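Local coordinates for glutathione reductase (Bartonella henselae, PDB 3O0H), which probably reduces glutathione disulfide to glutathione with NADPH, passing the electrons through its bound FAD and a redox-active disulfide, at residues S175-L187 against A277-N289. Residues are numbered along the deposited sequence; the frame is centred on the assembly and turned at random.
With FAD (flavin-adenine dinucleotide), chain H.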
ATOM      1  N   SER B 175      22.048 -22.082 -26.895  1.00 30.93           N
ATOM      2  CA  SER B 175      20.841 -21.630 -26.199  1.00 30.00           C
ATOM      3  C   SER B 175      20.393 -22.680 -25.200  1.00 29.42           C
ATOM      4  O   SER B 175      19.851 -22.330 -24.162  1.00 25.86           O
ATOM      5  CB  SER B 175      19.685 -21.325 -27.159  1.00 30.51           C
ATOM      6  OG  SER B 175      19.424 -22.431 -27.991  1.00 32.30           O
ATOM      7  N   ASP B 176      20.657 -23.939 -25.544  1.00 31.76           N
ATOM      8  CA  ASP B 176      20.233 -25.094 -24.767  1.00 33.62           C
ATOM      9  C   ASP B 176      21.011 -25.261 -23.476  1.00 32.95           C
ATOM     10  O   ASP B 176      20.566 -25.955 -22.554  1.00 33.34           O
ATOM     11  CB  ASP B 176      20.247 -26.380 -25.607  1.00 36.58           C
ATOM     12  CG  ASP B 176      21.632 -26.726 -26.240  1.00 41.48           C
ATOM     13  OD1 ASP B 176      22.616 -25.953 -26.167  1.00 43.71           O
ATOM     14  OD2 ASP B 176      21.714 -27.825 -26.854  1.00 47.95           O
ATOM     15  N   LEU B 177      22.146 -24.580 -23.394  1.00 32.37           N
ATOM     16  CA  LEU B 177      22.884 -24.487 -22.146  1.00 31.17           C
ATOM     17  C   LEU B 177      22.272 -23.489 -21.147  1.00 27.82           C
ATOM     18  O   LEU B 177      22.718 -23.417 -20.001  1.00 27.55           O
ATOM     19  CB  LEU B 177      24.320 -24.065 -22.426  1.00 31.83           C
ATOM     20  CG  LEU B 177      25.156 -24.868 -23.423  1.00 35.53           C
ATOM     21  CD1 LEU B 177      26.436 -24.097 -23.631  1.00 35.89           C
ATOM     22  CD2 LEU B 177      25.445 -26.280 -22.938  1.00 34.40           C
ATOM     23  N   CYS B 178      21.318 -22.668 -21.581  1.00 25.35           N
ATOM     24  CA  CYS B 178      20.792 -21.648 -20.707  1.00 22.51           C
ATOM     25  C   CYS B 178      19.525 -22.114 -19.989  1.00 22.06           C
ATOM     26  O   CYS B 178      18.805 -22.983 -20.467  1.00 22.77           O
ATOM     27  CB  CYS B 178      20.478 -20.382 -21.478  1.00 21.79           C
ATOM     28  SG  CYS B 178      21.935 -19.693 -22.340  1.00 21.76           S
ATOM     29  N   LEU B 179      19.276 -21.476 -18.855  1.00 20.34           N
ATOM     30  CA  LEU B 179      18.081 -21.678 -18.067  1.00 19.52           C
ATOM     31  C   LEU B 179      16.998 -20.759 -18.578  1.00 18.15           C
ATOM     32  O   LEU B 179      17.297 -19.707 -19.183  1.00 16.83           O
ATOM     33  CB  LEU B 179      18.350 -21.257 -16.623  1.00 18.81           C
ATOM     34  CG  LEU B 179      19.416 -21.973 -15.797  1.00 22.30           C
ATOM     35  CD1 LEU B 179      19.768 -21.093 -14.591  1.00 25.04           C
ATOM     36  CD2 LEU B 179      18.991 -23.322 -15.341  1.00 24.08           C
ATOM     37  N   THR B 180      15.752 -21.131 -18.301  1.00 17.18           N
ATOM     38  CA  THR B 180      14.642 -20.208 -18.453  1.00 16.94           C
ATOM     39  C   THR B 180      13.883 -20.075 -17.113  1.00 16.79           C
ATOM     40  O   THR B 180      14.288 -20.677 -16.084  1.00 15.03           O
ATOM     41  CB  THR B 180      13.696 -20.701 -19.528  1.00 17.96           C
ATOM     42  OG1 THR B 180      12.965 -21.831 -19.038  1.00 20.02           O
ATOM     43  CG2 THR B 180      14.488 -21.069 -20.826  1.00 20.07           C
ATOM     44  N   SER B 181      12.767 -19.329 -17.130  1.00 15.92           N
ATOM     45  CA  SER B 181      11.966 -19.167 -15.926  1.00 16.32           C
ATOM     46  C   SER B 181      11.424 -20.524 -15.499  1.00 17.87           C
ATOM     47  O   SER B 181      11.099 -20.711 -14.319  1.00 18.25           O
ATOM     48  CB  SER B 181      10.797 -18.162 -16.115  1.00 16.58           C
ATOM     49  OG  SER B 181       9.970 -18.559 -17.169  1.00 18.62           O
ATOM     50  N   ASN B 182      11.343 -21.485 -16.430  1.00 18.70           N
ATOM     51  CA  ASN B 182      10.935 -22.844 -16.082  1.00 20.48           C
ATOM     52  C   ASN B 182      11.924 -23.579 -15.149  1.00 21.47           C
ATOM     53  O   ASN B 182      11.522 -24.534 -14.451  1.00 23.95           O
ATOM     54  CB  ASN B 182      10.699 -23.686 -17.336  1.00 21.87           C
ATOM     55  CG  ASN B 182       9.340 -23.396 -18.007  1.00 24.62           C
ATOM     56  OD1 ASN B 182       8.535 -22.581 -17.515  1.00 19.76           O
ATOM     57  ND2 ASN B 182       9.077 -24.081 -19.120  1.00 23.57           N
ATOM     58  N   GLU B 183      13.191 -23.166 -15.150  1.00 18.99           N
ATOM     59  CA  GLU B 183      14.252 -23.879 -14.412  1.00 19.58           C
ATOM     60  C   GLU B 183      14.837 -23.052 -13.267  1.00 18.27           C
ATOM     61  O   GLU B 183      15.373 -23.617 -12.328  1.00 19.12           O
ATOM     62  CB  GLU B 183      15.389 -24.283 -15.357  1.00 19.39           C
ATOM     63  CG  GLU B 183      15.006 -25.370 -16.359  1.00 20.30           C
ATOM     64  CD  GLU B 183      14.262 -24.795 -17.576  1.00 23.20           C
ATOM     65  OE1 GLU B 183      14.544 -23.660 -18.015  1.00 20.65           O
ATOM     66  OE2 GLU B 183      13.369 -25.481 -18.067  1.00 27.17           O
ATOM     67  N   ILE B 184      14.646 -21.738 -13.327  1.00 16.85           N
ATOM     68  CA  ILE B 184      15.340 -20.765 -12.499  1.00 16.80           C
ATOM     69  C   ILE B 184      15.064 -20.913 -10.995  1.00 17.31           C
ATOM     70  O   ILE B 184      15.932 -20.590 -10.167  1.00 17.21           O
ATOM     71  CB  ILE B 184      15.024 -19.304 -12.971  1.00 16.89           C
ATOM     72  CG1 ILE B 184      16.055 -18.340 -12.452  1.00 17.53           C
ATOM     73  CG2 ILE B 184      13.610 -18.847 -12.478  1.00 16.73           C
ATOM     74  CD1 ILE B 184      17.470 -18.564 -12.980  1.00 19.79           C
ATOM     75  N   PHE B 185      13.880 -21.397 -10.653  1.00 16.08           N
ATOM     76  CA  PHE B 185      13.465 -21.529  -9.259  1.00 17.37           C
ATOM     77  C   PHE B 185      14.121 -22.706  -8.564  1.00 18.09           C
ATOM     78  O   PHE B 185      14.090 -22.780  -7.316  1.00 20.61           O
ATOM     79  CB  PHE B 185      11.941 -21.701  -9.172  1.00 17.57           C
ATOM     80  CG  PHE B 185      11.175 -20.503  -9.662  1.00 14.86           C
ATOM     81  CD1 PHE B 185      11.219 -19.303  -8.971  1.00 15.64           C
ATOM     82  CD2 PHE B 185      10.413 -20.567 -10.826  1.00 20.08           C
ATOM     83  CE1 PHE B 185      10.521 -18.186  -9.430  1.00 18.01           C
ATOM     84  CE2 PHE B 185       9.718 -19.429 -11.302  1.00 17.14           C
ATOM     85  CZ  PHE B 185       9.748 -18.279 -10.600  1.00 16.06           C
ATOM     86  N   ASP B 186      14.639 -23.647  -9.357  1.00 17.67           N
ATOM     87  CA  ASP B 186      15.005 -24.949  -8.835  1.00 19.51           C
ATOM     88  C   ASP B 186      16.490 -25.278  -8.893  1.00 18.94           C
ATOM     89  O   ASP B 186      16.858 -26.425  -8.735  1.00 19.03           O
ATOM     90  CB  ASP B 186      14.186 -26.014  -9.537  1.00 21.42           C
ATOM     91  CG  ASP B 186      12.698 -25.868  -9.252  1.00 24.19           C
ATOM     92  OD1 ASP B 186      12.351 -25.497  -8.112  1.00 25.04           O
ATOM     93  OD2 ASP B 186      11.890 -26.143 -10.170  1.00 25.13           O
ATOM     94  N   LEU B 187      17.316 -24.254  -9.071  1.00 18.19           N
ATOM     95  CA  LEU B 187      18.776 -24.408  -9.025  1.00 20.17           C
ATOM     96  C   LEU B 187      19.164 -25.223  -7.827  1.00 21.82           C
ATOM     97  O   LEU B 187      18.630 -25.004  -6.755  1.00 21.95           O
ATOM     98  CB  LEU B 187      19.464 -23.040  -8.957  1.00 19.14           C
ATOM     99  CG  LEU B 187      19.200 -22.152 -10.159  1.00 21.10           C
ATOM    100  CD1 LEU B 187      19.834 -20.800  -9.961  1.00 19.20           C
ATOM    101  CD2 LEU B 187      19.698 -22.842 -11.411  1.00 24.55           C
ATOM    102  N   ALA B 277      29.836 -16.404 -16.482  1.00 26.37           N
ATOM    103  CA  ALA B 277      28.945 -16.476 -15.323  1.00 23.42           C
ATOM    104  C   ALA B 277      28.656 -17.905 -14.993  1.00 23.06           C
ATOM    105  O   ALA B 277      28.666 -18.743 -15.878  1.00 24.34           O
ATOM    106  CB  ALA B 277      27.616 -15.730 -15.624  1.00 21.74           C
ATOM    107  N   ASP B 278      28.368 -18.193 -13.727  1.00 22.72           N
ATOM    108  CA  ASP B 278      28.020 -19.545 -13.310  1.00 24.21           C
ATOM    109  C   ASP B 278      26.752 -20.083 -13.997  1.00 22.64           C
ATOM    110  O   ASP B 278      26.675 -21.252 -14.337  1.00 23.98           O
ATOM    111  CB  ASP B 278      27.821 -19.606 -11.797  1.00 24.78           C
ATOM    112  CG  ASP B 278      29.123 -19.696 -11.014  1.00 31.47           C
ATOM    113  OD1 ASP B 278      30.262 -19.771 -11.607  1.00 36.03           O
ATOM    114  OD2 ASP B 278      28.984 -19.756  -9.758  1.00 38.89           O
ATOM    115  N   ARG B 279      25.760 -19.219 -14.191  1.00 20.88           N
ATOM    116  CA  ARG B 279      24.515 -19.594 -14.870  1.00 19.60           C
ATOM    117  C   ARG B 279      24.113 -18.456 -15.795  1.00 18.15           C
ATOM    118  O   ARG B 279      24.501 -17.315 -15.582  1.00 16.73           O
ATOM    119  CB  ARG B 279      23.402 -19.829 -13.867  1.00 18.38           C
ATOM    120  CG  ARG B 279      23.630 -20.978 -12.900  1.00 23.29           C
ATOM    121  CD  ARG B 279      23.584 -22.342 -13.604  1.00 24.90           C
ATOM    122  NE  ARG B 279      23.776 -23.472 -12.691  1.00 31.31           N
ATOM    123  CZ  ARG B 279      24.869 -24.247 -12.628  1.00 36.22           C
ATOM    124  NH1 ARG B 279      25.936 -24.015 -13.390  1.00 39.98           N
ATOM    125  NH2 ARG B 279      24.919 -25.255 -11.768  1.00 36.67           N
ATOM    126  N   VAL B 280      23.355 -18.807 -16.824  1.00 17.19           N
ATOM    127  CA  VAL B 280      22.855 -17.874 -17.791  1.00 16.08           C
ATOM    128  C   VAL B 280      21.342 -18.119 -17.920  1.00 15.58           C
ATOM    129  O   VAL B 280      20.921 -19.242 -18.189  1.00 15.69           O
ATOM    130  CB  VAL B 280      23.512 -18.080 -19.138  1.00 16.73           C
ATOM    131  CG1 VAL B 280      22.934 -17.079 -20.149  1.00 18.27           C
ATOM    132  CG2 VAL B 280      25.038 -17.955 -19.023  1.00 18.34           C
ATOM    133  N   MET B 281      20.526 -17.081 -17.686  1.00 13.80           N
ATOM    134  CA  MET B 281      19.076 -17.231 -17.831  1.00 14.74           C
ATOM    135  C   MET B 281      18.568 -16.426 -18.997  1.00 15.29           C
ATOM    136  O   MET B 281      18.887 -15.255 -19.131  1.00 15.80           O
ATOM    137  CB  MET B 281      18.364 -16.756 -16.557  1.00 14.04           C
ATOM    138  CG  MET B 281      16.847 -16.925 -16.560  1.00 15.89           C
ATOM    139  SD  MET B 281      16.047 -15.850 -15.344  1.00 19.42           S
ATOM    140  CE  MET B 281      14.312 -16.281 -15.685  1.00 18.37           C
ATOM    141  N   LEU B 282      17.753 -17.049 -19.841  1.00 16.83           N
ATOM    142  CA  LEU B 282      17.116 -16.334 -20.927  1.00 17.38           C
ATOM    143  C   LEU B 282      15.721 -15.857 -20.482  1.00 17.44           C
ATOM    144  O   LEU B 282      14.891 -16.661 -20.039  1.00 17.79           O
ATOM    145  CB  LEU B 282      17.000 -17.210 -22.153  1.00 19.10           C
ATOM    146  CG  LEU B 282      18.328 -17.753 -22.711  1.00 21.34           C
ATOM    147  CD1 LEU B 282      18.014 -18.759 -23.763  1.00 22.74           C
ATOM    148  CD2 LEU B 282      19.276 -16.653 -23.253  1.00 20.74           C
ATOM    149  N   ALA B 283      15.452 -14.565 -20.661  1.00 16.23           N
ATOM    150  CA  ALA B 283      14.150 -13.997 -20.365  1.00 15.64           C
ATOM    151  C   ALA B 283      13.736 -13.126 -21.528  1.00 16.10           C
ATOM    152  O   ALA B 283      13.589 -11.920 -21.372  1.00 15.70           O
ATOM    153  CB  ALA B 283      14.223 -13.166 -19.067  1.00 14.95           C
ATOM    154  N   THR B 284      13.553 -13.735 -22.685  1.00 17.70           N
ATOM    155  CA  THR B 284      13.496 -13.002 -23.953  1.00 19.99           C
ATOM    156  C   THR B 284      12.109 -12.983 -24.602  1.00 21.66           C
ATOM    157  O   THR B 284      11.955 -12.504 -25.747  1.00 23.15           O
ATOM    158  CB  THR B 284      14.494 -13.593 -24.940  1.00 21.45           C
ATOM    159  OG1 THR B 284      14.234 -14.996 -25.082  1.00 24.19           O
ATOM    160  CG2 THR B 284      15.931 -13.381 -24.391  1.00 21.53           C
ATOM    161  N   GLY B 285      11.109 -13.485 -23.875  1.00 19.48           N
ATOM    162  CA  GLY B 285       9.698 -13.374 -24.293  1.00 19.63           C
ATOM    163  C   GLY B 285       8.988 -14.732 -24.321  1.00 19.52           C
ATOM    164  O   GLY B 285       9.641 -15.802 -24.448  1.00 21.10           O
ATOM    165  N   ARG B 286       7.661 -14.669 -24.229  1.00 17.13           N
ATOM    166  CA  ARG B 286       6.789 -15.822 -24.310  1.00 16.38           C
ATOM    167  C   ARG B 286       5.756 -15.565 -25.383  1.00 16.09           C
ATOM    168  O   ARG B 286       5.265 -14.450 -25.523  1.00 14.59           O
ATOM    169  CB  ARG B 286       6.078 -16.016 -22.954  1.00 16.34           C
ATOM    170  CG  ARG B 286       7.021 -16.274 -21.766  1.00 16.59           C
ATOM    171  CD  ARG B 286       6.271 -16.125 -20.428  1.00 17.77           C
ATOM    172  NE  ARG B 286       5.211 -17.112 -20.267  1.00 15.41           N
ATOM    173  CZ  ARG B 286       5.382 -18.400 -19.975  1.00 16.75           C
ATOM    174  NH1 ARG B 286       6.597 -18.930 -19.852  1.00 16.51           N
ATOM    175  NH2 ARG B 286       4.312 -19.189 -19.818  1.00 14.43           N
ATOM    176  N   VAL B 287       5.432 -16.588 -26.135  1.00 16.02           N
ATOM    177  CA  VAL B 287       4.459 -16.483 -27.217  1.00 16.55           C
ATOM    178  C   VAL B 287       3.301 -17.482 -26.977  1.00 14.98           C
ATOM    179  O   VAL B 287       3.480 -18.447 -26.264  1.00 15.23           O
ATOM    180  CB  VAL B 287       5.135 -16.720 -28.536  1.00 17.29           C
ATOM    181  CG1 VAL B 287       6.102 -15.538 -28.845  1.00 20.39           C
ATOM    182  CG2 VAL B 287       5.889 -18.091 -28.557  1.00 17.67           C
ATOM    183  N   PRO B 288       2.118 -17.232 -27.558  1.00 14.80           N
ATOM    184  CA  PRO B 288       0.974 -18.152 -27.473  1.00 13.77           C
ATOM    185  C   PRO B 288       1.357 -19.578 -27.829  1.00 14.29           C
ATOM    186  O   PRO B 288       2.078 -19.812 -28.814  1.00 13.59           O
ATOM    187  CB  PRO B 288       0.011 -17.603 -28.519  1.00 14.10           C
ATOM    188  CG  PRO B 288       0.316 -16.119 -28.541  1.00 13.21           C
ATOM    189  CD  PRO B 288       1.830 -16.103 -28.472  1.00 16.37           C
ATOM    190  N   ASN B 289       0.914 -20.520 -26.990  1.00 13.43           N
ATOM    191  CA  ASN B 289       1.264 -21.926 -27.103  1.00 14.45           C
ATOM    192  C   ASN B 289       0.213 -22.667 -27.956  1.00 14.33           C
ATOM    193  O   ASN B 289      -0.708 -23.284 -27.427  1.00 13.63           O
ATOM    194  CB  ASN B 289       1.335 -22.529 -25.701  1.00 14.16           C
ATOM    195  CG  ASN B 289       1.724 -23.984 -25.694  1.00 16.20           C
ATOM    196  OD1 ASN B 289       2.279 -24.519 -26.669  1.00 14.68           O
ATOM    197  ND2 ASN B 289       1.472 -24.635 -24.560  1.00 16.93           N
TER
HETATM  198  PA  FAD H 500      -1.262 -20.820 -18.043  1.00 12.80           P
HETATM  199  O1A FAD H 500       0.140 -20.715 -18.560  1.00 12.38           O
HETATM  200  O2A FAD H 500      -1.426 -20.400 -16.608  1.00 12.81           O
HETATM  201  O5B FAD H 500      -1.873 -22.286 -18.218  1.00 11.58           O
HETATM  202  C5B FAD H 500      -1.740 -23.066 -19.387  1.00 12.86           C
HETATM  203  C4B FAD H 500      -1.707 -24.504 -18.912  1.00 11.36           C
HETATM  204  O4B FAD H 500      -1.930 -25.404 -19.988  1.00 13.53           O
HETATM  205  C3B FAD H 500      -0.386 -24.917 -18.273  1.00 11.40           C
HETATM  206  O3B FAD H 500      -0.621 -25.504 -16.990  1.00 14.23           O
HETATM  207  C2B FAD H 500       0.196 -25.939 -19.232  1.00 13.87           C
HETATM  208  O2B FAD H 500       0.901 -26.941 -18.539  1.00 13.57           O
HETATM  209  C1B FAD H 500      -1.007 -26.532 -19.882  1.00 12.14           C
HETATM  210  N9A FAD H 500      -0.980 -26.979 -21.285  1.00 11.65           N
HETATM  211  C8A FAD H 500      -0.531 -26.294 -22.375  1.00  9.30           C
HETATM  212  N7A FAD H 500      -0.829 -27.006 -23.473  1.00  9.28           N
HETATM  213  C5A FAD H 500      -1.474 -28.139 -23.066  1.00  9.21           C
HETATM  214  C6A FAD H 500      -2.069 -29.172 -23.743  1.00 11.56           C
HETATM  215  N6A FAD H 500      -2.044 -29.274 -25.080  1.00 11.03           N
HETATM  216  N1A FAD H 500      -2.686 -30.170 -23.029  1.00 11.19           N
HETATM  217  C2A FAD H 500      -2.736 -30.092 -21.657  1.00 13.23           C
HETATM  218  N3A FAD H 500      -2.180 -29.055 -20.984  1.00 12.87           N
HETATM  219  C4A FAD H 500      -1.604 -28.085 -21.708  1.00 11.87           C
HETATM  220  N1  FAD H 500       1.228 -12.487 -14.524  1.00 13.72           N
HETATM  221  C2  FAD H 500       0.734 -11.570 -13.618  1.00 11.18           C
HETATM  222  O2  FAD H 500      -0.438 -11.118 -13.685  1.00 12.68           O
HETATM  223  N3  FAD H 500       1.522 -11.147 -12.622  1.00 12.28           N
HETATM  224  C4  FAD H 500       2.811 -11.618 -12.435  1.00 14.17           C
HETATM  225  O4  FAD H 500       3.436 -11.191 -11.455  1.00 13.93           O
HETATM  226  C4X FAD H 500       3.320 -12.544 -13.345  1.00 11.92           C
HETATM  227  N5  FAD H 500       4.579 -13.064 -13.210  1.00 14.92           N
HETATM  228  C5X FAD H 500       5.012 -14.019 -14.130  1.00 11.58           C
HETATM  229  C6  FAD H 500       6.295 -14.517 -13.984  1.00 11.57           C
HETATM  230  C7  FAD H 500       6.779 -15.480 -14.859  1.00 12.69           C
HETATM  231  C7M FAD H 500       8.188 -16.006 -14.648  1.00 14.26           C
HETATM  232  C8  FAD H 500       5.972 -15.948 -15.879  1.00 10.10           C
HETATM  233  C8M FAD H 500       6.490 -16.968 -16.871  1.00 10.35           C
HETATM  234  C9  FAD H 500       4.693 -15.432 -16.047  1.00  9.20           C
HETATM  235  C9A FAD H 500       4.211 -14.455 -15.169  1.00  8.53           C
HETATM  236  N10 FAD H 500       2.941 -13.918 -15.286  1.00 12.23           N
HETATM  237  C10 FAD H 500       2.495 -12.994 -14.375  1.00 12.02           C
HETATM  238  C1' FAD H 500       2.018 -14.312 -16.371  1.00 10.35           C
HETATM  239  C2' FAD H 500       1.008 -15.358 -15.970  1.00 12.33           C
HETATM  240  O2' FAD H 500       1.701 -16.526 -15.575  1.00 12.21           O
HETATM  241  C3' FAD H 500       0.140 -15.650 -17.165  1.00 10.98           C
HETATM  242  O3' FAD H 500      -0.370 -14.483 -17.785  1.00 12.45           O
HETATM  243  C4' FAD H 500      -0.952 -16.630 -16.795  1.00 13.31           C
HETATM  244  O4' FAD H 500      -0.342 -17.801 -16.244  1.00 14.55           O
HETATM  245  C5' FAD H 500      -1.763 -17.030 -18.021  1.00 11.45           C
HETATM  246  O5' FAD H 500      -2.843 -17.913 -17.646  1.00 11.35           O
HETATM  247  P   FAD H 500      -3.326 -18.952 -18.771  1.00 10.72           P
HETATM  248  O1P FAD H 500      -4.563 -19.677 -18.290  1.00 14.03           O
HETATM  249  O2P FAD H 500      -3.512 -18.224 -20.085  1.00 10.01           O
HETATM  250  O3P FAD H 500      -2.136 -19.954 -19.073  1.00 10.76           O
HETATM  251  O   HOH W   1      23.227 -21.811 -17.485  1.00 16.50           O
HETATM  252  O   HOH W   2      12.483 -17.342 -19.067  1.00 10.35           O
HETATM  253  O   HOH W   3       9.203 -17.626 -19.381  1.00 15.25           O
HETATM  254  O   HOH W   4       6.448 -21.756 -18.959  1.00  7.13           O
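Leu179 and Met281 form a single parallel beta bridge, their CA atoms 4.6 Å apart. Both its bonds belong to Leu179: its N donates to Val280 O at 2.9 Å, and its O accepts from Leu282 N at 2.8 Å, with N-H...O angles of 164° and 169°. Waters prolong the pairing, one linking Leu177 O to Val280 N, another Ser181 N to Leu282 O. On one side of the bridge, Cys178 SG meets Val280 CG1 at 3.6 Å, while its CB lies against Leu282 CG. On the other, Met281 has CG anti to its backbone N (chi1 -177°) and stays extended, which carries SD to 3.8 Å from Ile184 CG1, the two side chains crossing at about a right angle, and CE to 3.7 Å from Ser181 N. Nearer the flavin, a water joins Ser181 OG to Arg286 NH1, and FAD C8M lies over one face of the Arg286 guanidinium, 3.3 Å above its plane and offset toward the rim; Ser181 CB approaches the neighbouring methyl, C7M. Residues 178-180 thus run along the outer edge of strand 279-282, an end strand of the probable NADPH domain's four-stranded parallel sheet; strand 193-197 pairs with its other edge, and Phe206 of helix 201-212 packs on Ile184 and Met281.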